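Local coordinates for protein taurocyamine kinase (Schistosoma mansoni, PDB 4WOD) that reversibly transfers phosphate from ATP to taurocyamine, giving the phosphagen N-phosphotaurocyamine, with magnesium as cofactor, at residues P497-E509 and D557-G569. The protein carries 4 engineered substitutions. Numbering follows the deposited sequence.
Sequences PTIMSKTDRIKLE and DAGGYRDWPVGRG
R505, on the first turns of helix 502-517, lays its guanidinium flat on that of R568, centres 3.6 Å apart and planes at 10°, while M500 CG packs over the opposite face. Carbonyl oxygens that accept their N-H groups probably offset the repulsion between the two stacked charges. R505 NH2 donates to P497 O at 3.0 Å, back within its own segment; R568 NH2 reaches R562 O and G560 O, the latter from above the carbonyl plane, and its NH1 bonds to V566 O. An extended chain from CG to NE lets R505 pass V566 O, with CD 3.3 Å from that oxygen. W564 sets the edge of its ring, through CE3, over the other face of R568.

R562 crosses R505 at about a right angle, their guanidinium planes 48° apart. Bent at chi3 (-39°), its chain curls back so that NE bonds G559 O on a lone pair and, weakly, T498 O; NH1 also binds G362 O. A water joins R505 NE, M500 O and D563 OD2.

At the other end V566 presses its CG1 methyl on I506 CG1 at a tight 3.5 Å. G567, whose positive phi in a type II turn suits glycine, packs its CA 3.5 Å from the carboxylate carbon CD of E509. Y527 holds E509 OE2.

S501 and D504 close the helix start with a capping box, and G559 ends helix 553-558 in a Schellman motif. A stacked arginine pair tied to main-chain carbonyls thus binds a helix N-terminus to the loop entering strand 569-573 of the phosphagen kinase catalytic domain's antiparallel sheet.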
loop_
_atom_site.group_PDB
_atom_site.type_symbol
_atom_site.label_atom_id
_atom_site.label_comp_id
_atom_site.label_asym_id
_atom_site.label_seq_id
_atom_site.Cartn_x
_atom_site.Cartn_y
_atom_site.Cartn_z
ATOM N N PRO A 497 -10.502 1.398 16.903
ATOM C CA PRO A 497 -9.166 1.297 16.297
ATOM C C PRO A 497 -9.071 1.943 14.920
ATOM O O PRO A 497 -7.992 2.007 14.375
ATOM C CB PRO A 497 -8.918 -0.223 16.196
ATOM C CG PRO A 497 -9.801 -0.823 17.284
ATOM C CD PRO A 497 -11.041 0.078 17.299
ATOM N N THR A 498 -10.193 2.396 14.376
ATOM C CA THR A 498 -10.205 3.052 13.075
ATOM C C THR A 498 -9.524 4.424 13.152
ATOM O O THR A 498 -8.590 4.699 12.400
ATOM C CB THR A 498 -11.650 3.214 12.549
ATOM O OG1 THR A 498 -12.483 3.693 13.606
ATOM C CG2 THR A 498 -12.216 1.880 12.010
ATOM N N ILE A 499 -9.967 5.267 14.089
ATOM C CA ILE A 499 -9.583 6.664 14.092
ATOM C C ILE A 499 -8.810 7.079 15.332
ATOM O O ILE A 499 -8.248 8.177 15.367
ATOM C CB ILE A 499 -10.846 7.587 13.928
ATOM C CG1 ILE A 499 -11.733 7.573 15.186
ATOM C CG2 ILE A 499 -11.631 7.154 12.727
ATOM C CD1 ILE A 499 -12.865 8.622 15.148
ATOM N N MET A 500 -8.737 6.191 16.324
ATOM C CA MET A 500 -8.156 6.544 17.614
ATOM C C MET A 500 -6.701 6.983 17.449
ATOM O O MET A 500 -6.022 6.609 16.478
ATOM C CB MET A 500 -8.245 5.368 18.603
ATOM C CG MET A 500 -7.375 4.209 18.193
ATOM S SD MET A 500 -7.801 2.711 19.101
ATOM C CE MET A 500 -7.561 3.225 20.790
ATOM N N SER A 501 -6.236 7.785 18.392
ATOM C CA SER A 501 -4.887 8.338 18.305
ATOM C C SER A 501 -3.886 7.308 18.793
ATOM O O SER A 501 -4.280 6.262 19.332
ATOM C CB SER A 501 -4.759 9.623 19.111
ATOM O OG SER A 501 -4.657 9.370 20.510
ATOM N N LYS A 502 -2.605 7.609 18.596
ATOM C CA LYS A 502 -1.520 6.730 19.052
ATOM C C LYS A 502 -1.491 6.653 20.575
ATOM O O LYS A 502 -1.324 5.573 21.145
ATOM C CB LYS A 502 -0.180 7.218 18.517
ATOM C CG LYS A 502 1.018 6.344 18.901
ATOM C CD LYS A 502 2.266 6.759 18.144
ATOM C CE LYS A 502 3.344 7.219 19.097
ATOM N NZ LYS A 502 4.623 7.498 18.379
ATOM N N THR A 503 -1.654 7.800 21.228
ATOM C CA THR A 503 -1.730 7.837 22.689
ATOM C C THR A 503 -2.954 7.057 23.202
ATOM O O THR A 503 -2.866 6.369 24.229
ATOM C CB THR A 503 -1.757 9.298 23.203
ATOM O OG1 THR A 503 -0.504 9.916 22.896
ATOM C CG2 THR A 503 -1.976 9.348 24.706
ATOM N N ASP A 504 -4.077 7.158 22.485
ATOM C CA ASP A 504 -5.275 6.357 22.765
ATOM C C ASP A 504 -4.929 4.874 22.770
ATOM O O ASP A 504 -5.301 4.162 23.696
ATOM C CB ASP A 504 -6.392 6.600 21.727
ATOM C CG ASP A 504 -6.969 8.003 21.782
ATOM O OD1 ASP A 504 -6.807 8.662 22.834
ATOM O OD2 ASP A 504 -7.611 8.433 20.772
ATOM N N ARG A 505 -4.217 4.426 21.736
ATOM C CA ARG A 505 -3.865 3.014 21.594
ATOM C C ARG A 505 -2.989 2.536 22.731
ATOM O O ARG A 505 -3.197 1.435 23.257
ATOM C CB ARG A 505 -3.145 2.750 20.281
ATOM C CG ARG A 505 -3.959 3.020 19.032
ATOM C CD ARG A 505 -3.340 2.321 17.824
ATOM N NE ARG A 505 -3.834 2.909 16.584
ATOM C CZ ARG A 505 -4.853 2.437 15.875
ATOM N NH1 ARG A 505 -5.498 1.346 16.260
ATOM N NH2 ARG A 505 -5.218 3.057 14.767
ATOM N N ILE A 506 -2.013 3.373 23.102
ATOM C CA ILE A 506 -1.088 3.064 24.185
ATOM C C ILE A 506 -1.837 2.933 25.501
ATOM O O ILE A 506 -1.582 2.012 26.293
ATOM C CB ILE A 506 0.017 4.149 24.324
ATOM C CG1 ILE A 506 0.888 4.184 23.070
ATOM C CG2 ILE A 506 0.863 3.907 25.554
ATOM C CD1 ILE A 506 1.849 5.371 23.027
ATOM N N LYS A 507 -2.766 3.852 25.748
ATOM C CA LYS A 507 -3.531 3.773 26.981
ATOM C C LYS A 507 -4.471 2.561 26.951
ATOM O O LYS A 507 -4.586 1.850 27.951
ATOM C CB LYS A 507 -4.317 5.065 27.234
ATOM C CG LYS A 507 -5.182 4.960 28.505
ATOM C CD LYS A 507 -5.364 6.294 29.225
ATOM C CE LYS A 507 -5.958 6.084 30.614
ATOM N NZ LYS A 507 -6.111 7.367 31.361
ATOM N N LEU A 508 -5.103 2.308 25.799
ATOM C CA LEU A 508 -6.004 1.161 25.643
ATOM C C LEU A 508 -5.263 -0.129 25.966
ATOM O O LEU A 508 -5.788 -1.019 26.648
ATOM C CB LEU A 508 -6.563 1.073 24.220
ATOM C CG LEU A 508 -7.497 -0.133 24.024
ATOM C CD1 LEU A 508 -8.769 0.032 24.850
ATOM C CD2 LEU A 508 -7.833 -0.366 22.567
ATOM N N GLU A 509 -4.029 -0.206 25.482
ATOM C CA GLU A 509 -3.247 -1.430 25.612
ATOM C C GLU A 509 -2.861 -1.641 27.079
ATOM O O GLU A 509 -2.835 -2.775 27.565
ATOM C CB GLU A 509 -2.013 -1.371 24.715
ATOM C CG GLU A 509 -1.102 -2.595 24.822
ATOM C CD GLU A 509 0.194 -2.410 24.060
ATOM O OE1 GLU A 509 0.804 -1.316 24.164
ATOM O OE2 GLU A 509 0.608 -3.351 23.343
ATOM N N ASP A 557 -7.978 1.100 5.019
ATOM C CA ASP A 557 -8.568 2.357 4.570
ATOM C C ASP A 557 -9.597 2.925 5.573
ATOM O O ASP A 557 -9.951 4.112 5.513
ATOM C CB ASP A 557 -9.178 2.154 3.189
ATOM C CG ASP A 557 -8.122 1.817 2.140
ATOM O OD1 ASP A 557 -6.936 2.077 2.408
ATOM O OD2 ASP A 557 -8.470 1.282 1.062
ATOM N N ALA A 558 -10.050 2.087 6.505
ATOM C CA ALA A 558 -10.790 2.563 7.668
ATOM C C ALA A 558 -9.861 3.189 8.710
ATOM O O ALA A 558 -10.319 3.860 9.630
ATOM C CB ALA A 558 -11.576 1.427 8.292
ATOM N N GLY A 559 -8.559 2.946 8.576
ATOM C CA GLY A 559 -7.575 3.560 9.448
ATOM C C GLY A 559 -7.037 2.617 10.513
ATOM O O GLY A 559 -6.331 3.035 11.426
ATOM N N GLY A 560 -7.367 1.335 10.395
ATOM C CA GLY A 560 -7.075 0.368 11.440
ATOM C C GLY A 560 -5.617 -0.056 11.581
ATOM O O GLY A 560 -5.286 -0.808 12.499
ATOM N N TYR A 561 -4.751 0.411 10.679
ATOM C CA TYR A 561 -3.326 0.104 10.743
ATOM C C TYR A 561 -2.501 1.358 10.957
ATOM O O TYR A 561 -1.274 1.352 10.806
ATOM C CB TYR A 561 -2.868 -0.592 9.467
ATOM C CG TYR A 561 -3.597 -1.880 9.191
ATOM C CD1 TYR A 561 -3.938 -2.744 10.226
ATOM C CD2 TYR A 561 -3.953 -2.236 7.893
ATOM C CE1 TYR A 561 -4.599 -3.937 9.966
ATOM C CE2 TYR A 561 -4.623 -3.414 7.626
ATOM C CZ TYR A 561 -4.941 -4.260 8.662
ATOM O OH TYR A 561 -5.606 -5.430 8.380
ATOM N N ARG A 562 -3.159 2.453 11.307
ATOM C CA ARG A 562 -2.409 3.666 11.567
ATOM C C ARG A 562 -1.509 3.530 12.807
ATOM O O ARG A 562 -1.837 2.798 13.739
ATOM C CB ARG A 562 -3.370 4.840 11.737
ATOM C CG ARG A 562 -3.977 5.389 10.435
ATOM C CD ARG A 562 -5.010 6.487 10.788
ATOM N NE ARG A 562 -5.733 6.067 11.972
ATOM C CZ ARG A 562 -5.717 6.675 13.150
ATOM N NH1 ARG A 562 -5.066 7.819 13.356
ATOM N NH2 ARG A 562 -6.390 6.128 14.126
ATOM N N ASP A 563 -0.386 4.255 12.807
ATOM C CA ASP A 563 0.607 4.245 13.891
ATOM C C ASP A 563 1.055 2.829 14.263
ATOM O O ASP A 563 1.197 2.472 15.441
ATOM C CB ASP A 563 0.066 4.981 15.114
ATOM C CG ASP A 563 -0.211 6.431 14.818
ATOM O OD1 ASP A 563 0.743 7.113 14.373
ATOM O OD2 ASP A 563 -1.369 6.879 15.004
ATOM N N TRP A 564 1.315 2.057 13.219
ATOM C CA TRP A 564 1.658 0.646 13.315
ATOM C C TRP A 564 3.033 0.436 13.959
ATOM O O TRP A 564 3.985 1.190 13.689
ATOM C CB TRP A 564 1.603 0.040 11.917
ATOM C CG TRP A 564 1.746 -1.435 11.878
ATOM C CD1 TRP A 564 2.855 -2.142 11.513
ATOM C CD2 TRP A 564 0.744 -2.399 12.217
ATOM N NE1 TRP A 564 2.601 -3.489 11.609
ATOM C CE2 TRP A 564 1.313 -3.673 12.035
ATOM C CE3 TRP A 564 -0.575 -2.308 12.661
ATOM C CZ2 TRP A 564 0.605 -4.845 12.275
ATOM C CZ3 TRP A 564 -1.277 -3.473 12.904
ATOM C CH2 TRP A 564 -0.685 -4.728 12.703
ATOM N N PRO A 565 3.143 -0.564 14.847
ATOM C CA PRO A 565 2.092 -1.461 15.333
ATOM C C PRO A 565 1.713 -1.149 16.779
ATOM O O PRO A 565 1.443 -2.068 17.553
ATOM C CB PRO A 565 2.768 -2.830 15.248
ATOM C CG PRO A 565 4.240 -2.511 15.576
ATOM C CD PRO A 565 4.452 -0.993 15.363
ATOM N N VAL A 566 1.714 0.132 17.141
ATOM C CA VAL A 566 1.589 0.541 18.535
ATOM C C VAL A 566 0.246 0.131 19.142
ATOM O O VAL A 566 -0.804 0.297 18.523
ATOM C CB VAL A 566 1.786 2.072 18.666
ATOM C CG1 VAL A 566 1.637 2.517 20.105
ATOM C CG2 VAL A 566 3.158 2.450 18.155
ATOM N N GLY A 567 0.295 -0.402 20.357
ATOM C CA GLY A 567 -0.892 -0.811 21.086
ATOM C C GLY A 567 -1.580 -2.080 20.605
ATOM O O GLY A 567 -2.659 -2.420 21.112
ATOM N N ARG A 568 -0.981 -2.774 19.631
ATOM C CA ARG A 568 -1.511 -4.043 19.140
ATOM C C ARG A 568 -0.780 -5.239 19.751
ATOM O O ARG A 568 0.407 -5.154 20.051
ATOM C CB ARG A 568 -1.401 -4.158 17.615
ATOM C CG ARG A 568 -2.421 -3.356 16.801
ATOM C CD ARG A 568 -2.069 -1.885 16.775
ATOM N NE ARG A 568 -2.739 -1.191 15.677
ATOM C CZ ARG A 568 -2.314 -0.052 15.142
ATOM N NH1 ARG A 568 -1.193 0.521 15.589
ATOM N NH2 ARG A 568 -2.996 0.498 14.146
ATOM N N GLY A 569 -1.482 -6.362 19.898
ATOM C CA GLY A 569 -0.840 -7.555 20.423
ATOM C C GLY A 569 -1.762 -8.755 20.462
ATOM O O GLY A 569 -2.955 -8.650 20.192
HETATM O O HOH W 1 -3.430 5.490 15.622
HETATM O O HOH W 2 -2.149 9.278 15.868
HETATM O O HOH W 3 -4.580 -0.484 21.627
HETATM O O HOH W 4 2.298 -3.270 20.886
HETATM O O HOH W 5 2.644 -0.781 22.045
#